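D-alanyl-D-alanine carboxypeptidase (Vibrio cholerae, PDB 5TR7) probably removes the terminal D-alanine from peptidoglycan precursor peptides, as a penicillin-binding serine-type D-Ala-D-Ala carboxypeptidase of the peptidase S11 family. Local coordinates at residues 160-174 with 190-202. Sequence-based numbering, arbitrary orientation.
Sequences LIRDVPEEYAIYSEQ and LWDKSMNVDGIKT
Ile200 is the knob of this contact, set into a hollow lined by Leu160, Ile161, Tyr168 and Tyr171. Its CG2 branch lies over one face of the Tyr171 ring, 4.0 Å from the centroid and displaced toward the rim, and also meets CD1 of Leu160. The other branch runs to the edge of the Tyr168 ring, where Ile200 CG1 sits 3.9 Å from Tyr168 CE1; Ile161 CG1 lies over the centre of one face of that same ring. The Tyr168 side chain leaves the helix beside its own carbonyl carbon (chi1 -177°), which brings its hydroxyl to the strand, and Tyr168 OH donates to Asp198 OD1 at 2.6 Å, coming from above the carboxylate plane. Arg222 holds the second oxygen, OD2, by a salt bridge, so both oxygens of the carboxylate have a partner. Strand 196-205 is an outermost strand of the five-stranded antiparallel sheet of the fold shared by penicillin-binding proteins and serine beta-lactamases, and a classic beta bulge at Ile200 and Lys201 faces Val213. Lys201, a predicted substrate-binding residue in a K(T/S)G-type motif, passes its CD by the Tyr171 edge and sends NZ to Ser98, a predicted active-site residue; the Tyr171 hydroxyl bonds Ser42. Two waters bridge the backbones: one lies between Tyr168 O, Asp198 O and Ser172 OG, the other donates to Tyr171 O and Ile200 O. Farther along, Leu190 pushes its two methyls against the turn, CD1 3.7 Å from Tyr171 O and CD2 3.9 Å from Ser172 CA. The Gln174 amide stacks over one face of the Trp191 indole, offset toward the rim, planes 22° apart, and CG makes a CH-pi contact 4.1 Å from the centroid of the six-membered ring.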
ATOM      1  N   LEU A 160      -8.696   2.508   2.893  1.00 49.78           N
ATOM      2  CA  LEU A 160      -8.504   1.083   3.110  1.00 56.05           C
ATOM      3  C   LEU A 160      -9.062   0.668   4.465  1.00 50.62           C
ATOM      4  O   LEU A 160      -9.762  -0.332   4.600  1.00 52.07           O
ATOM      5  CB  LEU A 160      -7.027   0.671   3.065  1.00 49.59           C
ATOM      6  CG  LEU A 160      -6.336   0.412   1.749  1.00 51.05           C
ATOM      7  CD1 LEU A 160      -4.805   0.385   1.947  1.00 44.89           C
ATOM      8  CD2 LEU A 160      -6.883  -0.832   1.060  1.00 55.78           C
ATOM      9  N   ILE A 161      -8.687   1.407   5.490  1.00 49.42           N
ATOM     10  CA  ILE A 161      -9.171   1.125   6.854  1.00 42.61           C
ATOM     11  C   ILE A 161     -10.646   1.363   6.946  1.00 48.23           C
ATOM     12  O   ILE A 161     -11.388   0.619   7.533  1.00 48.61           O
ATOM     13  CB  ILE A 161      -8.487   2.092   7.782  1.00 46.60           C
ATOM     14  CG1 ILE A 161      -6.977   1.848   7.763  1.00 44.94           C
ATOM     15  CG2 ILE A 161      -9.108   2.047   9.168  1.00 44.38           C
ATOM     16  CD1 ILE A 161      -6.176   2.952   8.451  1.00 53.70           C
ATOM     17  N   ARG A 162     -11.111   2.410   6.301  1.00 51.06           N
ATOM     18  CA  ARG A 162     -12.535   2.755   6.400  1.00 50.77           C
ATOM     19  C   ARG A 162     -13.495   1.922   5.635  1.00 46.18           C
ATOM     20  O   ARG A 162     -14.605   1.659   6.130  1.00 49.77           O
ATOM     21  CB  ARG A 162     -12.720   4.205   5.877  1.00 50.87           C
ATOM     22  CG  ARG A 162     -14.095   4.801   6.019  1.00 53.39           C
ATOM     23  CD  ARG A 162     -14.437   5.468   4.691  1.00 64.53           C
ATOM     24  NE  ARG A 162     -13.650   6.610   4.370  1.00 61.71           N
ATOM     25  CZ  ARG A 162     -13.357   7.063   3.147  1.00 57.75           C
ATOM     26  NH1 ARG A 162     -13.582   6.449   1.993  1.00 59.82           N
ATOM     27  NH2 ARG A 162     -12.667   8.155   3.076  1.00 72.13           N
ATOM     28  N   ASP A 163     -13.146   1.601   4.399  1.00 47.08           N
ATOM     29  CA  ASP A 163     -14.143   0.959   3.459  1.00 49.40           C
ATOM     30  C   ASP A 163     -13.933  -0.515   3.276  1.00 48.73           C
ATOM     31  O   ASP A 163     -14.891  -1.215   3.022  1.00 46.35           O
ATOM     32  CB  ASP A 163     -14.042   1.599   2.061  1.00 49.27           C
ATOM     33  CG  ASP A 163     -14.203   3.103   2.053  1.00 43.91           C
ATOM     34  OD1 ASP A 163     -14.922   3.601   2.901  1.00 54.36           O
ATOM     35  OD2 ASP A 163     -13.761   3.782   1.072  1.00 54.22           O
ATOM     36  N   VAL A 164     -12.681  -0.993   3.393  1.00 44.37           N
ATOM     37  CA  VAL A 164     -12.373  -2.451   3.233  1.00 49.14           C
ATOM     38  C   VAL A 164     -11.608  -3.050   4.460  1.00 49.49           C
ATOM     39  O   VAL A 164     -10.454  -3.514   4.344  1.00 44.59           O
ATOM     40  CB  VAL A 164     -11.683  -2.711   1.912  1.00 47.19           C
ATOM     41  CG1 VAL A 164     -12.685  -2.419   0.734  1.00 49.56           C
ATOM     42  CG2 VAL A 164     -10.429  -1.887   1.769  1.00 43.70           C
ATOM     43  N   PRO A 165     -12.259  -3.039   5.623  1.00 48.54           N
ATOM     44  CA  PRO A 165     -11.562  -3.508   6.894  1.00 51.11           C
ATOM     45  C   PRO A 165     -10.959  -4.927   6.824  1.00 48.72           C
ATOM     46  O   PRO A 165      -9.876  -5.146   7.298  1.00 54.22           O
ATOM     47  CB  PRO A 165     -12.616  -3.334   7.999  1.00 44.97           C
ATOM     48  CG  PRO A 165     -13.987  -3.102   7.247  1.00 53.90           C
ATOM     49  CD  PRO A 165     -13.676  -2.634   5.814  1.00 54.46           C
ATOM     50  N   GLU A 166     -11.634  -5.839   6.146  1.00 53.52           N
ATOM     51  CA  GLU A 166     -11.161  -7.227   5.963  1.00 50.77           C
ATOM     52  C   GLU A 166      -9.933  -7.257   5.139  1.00 48.24           C
ATOM     53  O   GLU A 166      -9.099  -8.124   5.322  1.00 56.47           O
ATOM     54  CB  GLU A 166     -12.228  -8.155   5.426  1.00 59.40           C
ATOM     55  CG  GLU A 166     -13.438  -8.370   6.406  1.00 79.74           C
ATOM     56  CD  GLU A 166     -13.116  -8.923   7.788  1.00 74.21           C
ATOM     57  OE1 GLU A 166     -12.264  -9.811   7.867  1.00 87.67           O
ATOM     58  OE2 GLU A 166     -13.541  -8.354   8.842  1.00 97.37           O
ATOM     59  N   GLU A 167      -9.809  -6.301   4.245  1.00 53.90           N
ATOM     60  CA  GLU A 167      -8.588  -6.224   3.482  1.00 50.91           C
ATOM     61  C   GLU A 167      -7.543  -5.594   4.365  1.00 47.84           C
ATOM     62  O   GLU A 167      -6.424  -6.075   4.397  1.00 51.88           O
ATOM     63  CB  GLU A 167      -8.692  -5.321   2.258  1.00 55.77           C
ATOM     64  CG  GLU A 167      -8.829  -5.842   0.881  1.00 61.18           C
ATOM     65  CD  GLU A 167      -7.861  -6.955   0.405  1.00 67.31           C
ATOM     66  OE1 GLU A 167      -6.798  -6.838  -0.409  1.00 56.85           O
ATOM     67  OE2 GLU A 167      -8.484  -7.984   0.712  1.00 50.96           O
ATOM     68  N   TYR A 168      -7.908  -4.523   5.102  1.00 48.32           N
ATOM     69  CA  TYR A 168      -6.933  -3.782   5.935  1.00 47.08           C
ATOM     70  C   TYR A 168      -6.305  -4.640   7.015  1.00 52.18           C
ATOM     71  O   TYR A 168      -5.146  -4.437   7.346  1.00 47.04           O
ATOM     72  CB  TYR A 168      -7.565  -2.543   6.595  1.00 48.99           C
ATOM     73  CG  TYR A 168      -6.547  -1.769   7.373  1.00 50.67           C
ATOM     74  CD1 TYR A 168      -5.553  -1.094   6.714  1.00 48.56           C
ATOM     75  CD2 TYR A 168      -6.527  -1.782   8.789  1.00 46.77           C
ATOM     76  CE1 TYR A 168      -4.570  -0.448   7.403  1.00 46.37           C
ATOM     77  CE2 TYR A 168      -5.494  -1.174   9.480  1.00 51.27           C
ATOM     78  CZ  TYR A 168      -4.532  -0.490   8.755  1.00 51.87           C
ATOM     79  OH  TYR A 168      -3.530   0.203   9.339  1.00 51.42           O
ATOM     80  N   ALA A 169      -7.068  -5.592   7.543  1.00 46.41           N
ATOM     81  CA  ALA A 169      -6.531  -6.440   8.625  1.00 56.47           C
ATOM     82  C   ALA A 169      -5.303  -7.180   8.175  1.00 50.26           C
ATOM     83  O   ALA A 169      -4.361  -7.412   8.947  1.00 52.34           O
ATOM     84  CB  ALA A 169      -7.560  -7.442   9.114  1.00 54.08           C
ATOM     85  N   ILE A 170      -5.251  -7.446   6.887  1.00 50.06           N
ATOM     86  CA  ILE A 170      -4.140  -8.217   6.382  1.00 49.66           C
ATOM     87  C   ILE A 170      -2.780  -7.464   6.472  1.00 45.16           C
ATOM     88  O   ILE A 170      -1.761  -8.098   6.523  1.00 47.09           O
ATOM     89  CB  ILE A 170      -4.448  -8.715   4.970  1.00 47.73           C
ATOM     90  CG1 ILE A 170      -5.718  -9.588   4.961  1.00 59.24           C
ATOM     91  CG2 ILE A 170      -3.294  -9.544   4.412  1.00 55.79           C
ATOM     92  CD1 ILE A 170      -6.171  -9.961   3.530  1.00 52.44           C
ATOM     93  N   TYR A 171      -2.799  -6.131   6.585  1.00 44.95           N
ATOM     94  CA  TYR A 171      -1.599  -5.341   6.599  1.00 44.90           C
ATOM     95  C   TYR A 171      -0.793  -5.490   7.894  1.00 52.38           C
ATOM     96  O   TYR A 171       0.385  -5.060   7.969  1.00 50.82           O
ATOM     97  CB  TYR A 171      -1.948  -3.900   6.289  1.00 46.28           C
ATOM     98  CG  TYR A 171      -2.306  -3.630   4.817  1.00 45.07           C
ATOM     99  CD1 TYR A 171      -3.576  -3.792   4.304  1.00 50.81           C
ATOM    100  CD2 TYR A 171      -1.354  -3.211   3.954  1.00 51.61           C
ATOM    101  CE1 TYR A 171      -3.856  -3.516   2.954  1.00 44.07           C
ATOM    102  CE2 TYR A 171      -1.587  -2.929   2.631  1.00 47.12           C
ATOM    103  CZ  TYR A 171      -2.837  -3.060   2.136  1.00 50.71           C
ATOM    104  OH  TYR A 171      -2.969  -2.776   0.838  1.00 48.82           O
ATOM    105  N   SER A 172      -1.409  -6.084   8.927  1.00 48.59           N
ATOM    106  CA  SER A 172      -0.675  -6.259  10.166  1.00 55.79           C
ATOM    107  C   SER A 172      -0.111  -7.637  10.297  1.00 52.46           C
ATOM    108  O   SER A 172       0.529  -7.930  11.310  1.00 50.61           O
ATOM    109  CB  SER A 172      -1.491  -5.877  11.367  1.00 56.95           C
ATOM    110  OG  SER A 172      -2.662  -6.574  11.334  1.00 54.03           O
ATOM    111  N   GLU A 173      -0.280  -8.481   9.271  1.00 51.60           N
ATOM    112  CA  GLU A 173       0.329  -9.818   9.254  1.00 46.19           C
ATOM    113  C   GLU A 173       1.806  -9.581   8.950  1.00 42.70           C
ATOM    114  O   GLU A 173       2.161  -8.836   8.040  1.00 46.62           O
ATOM    115  CB  GLU A 173      -0.397 -10.770   8.304  1.00 49.92           C
ATOM    116  CG  GLU A 173      -1.854 -11.019   8.725  1.00 54.17           C
ATOM    117  CD  GLU A 173      -2.636 -11.966   7.784  1.00 61.13           C
ATOM    118  OE1 GLU A 173      -2.065 -12.738   6.973  1.00 58.15           O
ATOM    119  OE2 GLU A 173      -3.894 -11.925   7.861  1.00 78.43           O
ATOM    120  N   GLN A 174       2.659 -10.197   9.733  1.00 44.54           N
ATOM    121  CA  GLN A 174       4.119  -9.980   9.685  1.00 46.31           C
ATOM    122  C   GLN A 174       4.870 -10.783   8.688  1.00 46.24           C
ATOM    123  O   GLN A 174       6.060 -10.455   8.366  1.00 49.71           O
ATOM    124  CB  GLN A 174       4.690 -10.278  11.094  1.00 48.59           C
ATOM    125  CG  GLN A 174       4.217  -9.225  12.088  1.00 56.54           C
ATOM    126  CD  GLN A 174       4.840  -9.346  13.483  1.00 62.30           C
ATOM    127  OE1 GLN A 174       5.451 -10.330  13.853  1.00 72.71           O
ATOM    128  NE2 GLN A 174       4.686  -8.327  14.239  1.00 64.60           N
ATOM    129  N   LEU A 190       5.505  -2.591  12.704  1.00 50.03           N
ATOM    130  CA  LEU A 190       4.570  -3.619  13.212  1.00 46.79           C
ATOM    131  C   LEU A 190       5.135  -4.321  14.455  1.00 52.67           C
ATOM    132  O   LEU A 190       4.377  -4.865  15.221  1.00 49.38           O
ATOM    133  CB  LEU A 190       4.318  -4.657  12.162  1.00 46.83           C
ATOM    134  CG  LEU A 190       3.525  -4.179  10.939  1.00 49.77           C
ATOM    135  CD1 LEU A 190       3.523  -5.302   9.888  1.00 46.10           C
ATOM    136  CD2 LEU A 190       2.110  -3.755  11.304  1.00 49.78           C
ATOM    137  N   TRP A 191       6.473  -4.314  14.614  1.00 47.78           N
ATOM    138  CA  TRP A 191       7.157  -4.970  15.735  1.00 50.18           C
ATOM    139  C   TRP A 191       7.399  -4.025  16.931  1.00 58.85           C
ATOM    140  O   TRP A 191       7.872  -4.451  17.986  1.00 69.63           O
ATOM    141  CB  TRP A 191       8.518  -5.503  15.228  1.00 52.10           C
ATOM    142  CG  TRP A 191       8.451  -6.781  14.501  1.00 51.18           C
ATOM    143  CD1 TRP A 191       8.644  -8.018  15.043  1.00 61.28           C
ATOM    144  CD2 TRP A 191       8.169  -6.997  13.116  1.00 53.43           C
ATOM    145  NE1 TRP A 191       8.519  -8.982  14.080  1.00 60.62           N
ATOM    146  CE2 TRP A 191       8.212  -8.389  12.892  1.00 56.60           C
ATOM    147  CE3 TRP A 191       7.909  -6.152  12.032  1.00 55.47           C
ATOM    148  CZ2 TRP A 191       7.974  -8.960  11.641  1.00 54.40           C
ATOM    149  CZ3 TRP A 191       7.641  -6.733  10.782  1.00 48.65           C
ATOM    150  CH2 TRP A 191       7.744  -8.101  10.590  1.00 59.35           C
ATOM    151  N   ASP A 192       7.135  -2.736  16.752  1.00 62.67           N
ATOM    152  CA  ASP A 192       7.338  -1.776  17.829  1.00 55.14           C
ATOM    153  C   ASP A 192       6.313  -2.007  18.945  1.00 55.81           C
ATOM    154  O   ASP A 192       5.110  -1.851  18.774  1.00 54.07           O
ATOM    155  CB  ASP A 192       7.248  -0.352  17.298  1.00 54.77           C
ATOM    156  CG  ASP A 192       7.603   0.696  18.317  1.00 62.81           C
ATOM    157  OD1 ASP A 192       7.207   0.639  19.495  1.00 72.27           O
ATOM    158  OD2 ASP A 192       8.267   1.629  17.891  1.00 65.09           O
ATOM    159  N   LYS A 193       6.827  -2.305  20.116  1.00 57.87           N
ATOM    160  CA  LYS A 193       5.998  -2.575  21.289  1.00 62.55           C
ATOM    161  C   LYS A 193       5.374  -1.376  21.975  1.00 57.58           C
ATOM    162  O   LYS A 193       4.380  -1.535  22.669  1.00 57.69           O
ATOM    163  CB  LYS A 193       6.857  -3.387  22.273  1.00 73.22           C
ATOM    164  CG  LYS A 193       7.008  -4.809  21.716  1.00 82.48           C
ATOM    165  CD  LYS A 193       8.282  -5.497  22.150  1.00101.72           C
ATOM    166  CE  LYS A 193       9.468  -4.906  21.374  1.00114.18           C
ATOM    167  NZ  LYS A 193      10.795  -5.413  21.842  1.00114.98           N
ATOM    168  N   SER A 194       6.021  -0.213  21.902  1.00 59.80           N
ATOM    169  CA  SER A 194       5.490   1.014  22.488  1.00 62.63           C
ATOM    170  C   SER A 194       4.286   1.582  21.713  1.00 60.38           C
ATOM    171  O   SER A 194       3.596   2.437  22.236  1.00 63.18           O
ATOM    172  CB  SER A 194       6.569   2.115  22.610  1.00 62.50           C
ATOM    173  OG  SER A 194       7.066   2.555  21.349  1.00 64.26           O
ATOM    174  N   MET A 195       4.062   1.155  20.481  1.00 66.04           N
ATOM    175  CA  MET A 195       2.994   1.719  19.616  1.00 61.52           C
ATOM    176  C   MET A 195       2.118   0.650  18.990  1.00 65.43           C
ATOM    177  O   MET A 195       2.538  -0.475  18.819  1.00 79.96           O
ATOM    178  CB  MET A 195       3.552   2.524  18.444  1.00 74.66           C
ATOM    179  CG  MET A 195       3.794   4.000  18.659  1.00 89.27           C
ATOM    180  SD  MET A 195       3.347   5.005  17.144  1.00 79.52           S
ATOM    181  CE  MET A 195       3.864   6.631  17.803  1.00 86.43           C
ATOM    182  N   ASN A 196       0.884   1.018  18.653  1.00 58.76           N
ATOM    183  CA  ASN A 196      -0.050   0.120  18.002  1.00 55.62           C
ATOM    184  C   ASN A 196      -0.192   0.532  16.525  1.00 53.40           C
ATOM    185  O   ASN A 196      -1.158   1.158  16.117  1.00 53.76           O
ATOM    186  CB  ASN A 196      -1.395   0.099  18.727  1.00 60.18           C
ATOM    187  CG  ASN A 196      -1.250  -0.169  20.264  1.00 80.18           C
ATOM    188  OD1 ASN A 196      -1.438  -1.307  20.762  1.00 74.67           O
ATOM    189  ND2 ASN A 196      -0.829   0.879  21.017  1.00 88.18           N
ATOM    190  N   VAL A 197       0.826   0.203  15.752  1.00 55.16           N
ATOM    191  CA  VAL A 197       0.891   0.414  14.320  1.00 47.47           C
ATOM    192  C   VAL A 197       0.380  -0.854  13.685  1.00 49.38           C
ATOM    193  O   VAL A 197       0.903  -1.945  13.928  1.00 57.56           O
ATOM    194  CB  VAL A 197       2.330   0.610  13.883  1.00 49.58           C
ATOM    195  CG1 VAL A 197       2.389   0.807  12.383  1.00 50.14           C
ATOM    196  CG2 VAL A 197       2.920   1.820  14.603  1.00 49.15           C
ATOM    197  N   ASP A 198      -0.677  -0.747  12.893  1.00 46.56           N
ATOM    198  CA  ASP A 198      -1.277  -1.910  12.274  1.00 45.40           C
ATOM    199  C   ASP A 198      -1.325  -1.810  10.721  1.00 48.44           C
ATOM    200  O   ASP A 198      -2.040  -2.544  10.075  1.00 46.78           O
ATOM    201  CB  ASP A 198      -2.669  -2.150  12.930  1.00 50.60           C
ATOM    202  CG  ASP A 198      -3.638  -1.004  12.688  1.00 58.00           C
ATOM    203  OD1 ASP A 198      -3.263  -0.038  11.962  1.00 55.93           O
ATOM    204  OD2 ASP A 198      -4.772  -1.062  13.254  1.00 57.03           O
ATOM    205  N   GLY A 199      -0.527  -0.912  10.151  1.00 46.86           N
ATOM    206  CA  GLY A 199      -0.404  -0.763   8.725  1.00 45.43           C
ATOM    207  C   GLY A 199       0.609   0.342   8.412  1.00 43.45           C
ATOM    208  O   GLY A 199       1.156   0.954   9.312  1.00 48.98           O
ATOM    209  N   ILE A 200       0.809   0.675   7.149  1.00 43.32           N
ATOM    210  CA  ILE A 200       0.093   0.072   6.042  1.00 45.43           C
ATOM    211  C   ILE A 200       1.040  -0.547   5.019  1.00 47.41           C
ATOM    212  O   ILE A 200       1.153  -1.753   4.914  1.00 38.27           O
ATOM    213  CB  ILE A 200      -0.820   1.094   5.347  1.00 50.63           C
ATOM    214  CG1 ILE A 200      -1.629   1.876   6.376  1.00 52.90           C
ATOM    215  CG2 ILE A 200      -1.699   0.439   4.300  1.00 49.81           C
ATOM    216  CD1 ILE A 200      -2.770   2.714   5.768  1.00 56.11           C
ATOM    217  N   LYS A 201       1.733   0.270   4.260  1.00 45.40           N
ATOM    218  CA  LYS A 201       2.525  -0.264   3.188  1.00 46.88           C
ATOM    219  C   LYS A 201       3.795   0.508   2.990  1.00 47.09           C
ATOM    220  O   LYS A 201       3.861   1.703   3.020  1.00 49.09           O
ATOM    221  CB  LYS A 201       1.695  -0.188   1.896  1.00 51.87           C
ATOM    222  CG  LYS A 201       2.297  -0.850   0.660  1.00 56.04           C
ATOM    223  CD  LYS A 201       2.189  -2.344   0.792  1.00 57.30           C
ATOM    224  CE  LYS A 201       2.872  -3.075  -0.360  1.00 63.65           C
ATOM    225  NZ  LYS A 201       4.359  -3.102  -0.317  1.00 61.51           N
ATOM    226  N   THR A 202       4.751  -0.229   2.574  1.00 44.40           N
ATOM    227  CA  THR A 202       6.077   0.229   2.380  1.00 57.15           C
ATOM    228  C   THR A 202       6.434   0.319   0.872  1.00 49.77           C
ATOM    229  O   THR A 202       5.827  -0.285   0.053  1.00 49.85           O
ATOM    230  CB  THR A 202       6.905  -0.838   3.080  1.00 54.75           C
ATOM    231  OG1 THR A 202       8.176  -0.334   3.374  1.00 80.07           O
ATOM    232  CG2 THR A 202       6.961  -2.108   2.269  1.00 52.38           C
TER
HETATM  233  O   HOH W   1      -4.112  -4.347   9.920  1.00 51.94           O
HETATM  234  O   HOH W   2       1.916  -2.926   7.252  1.00 42.82           O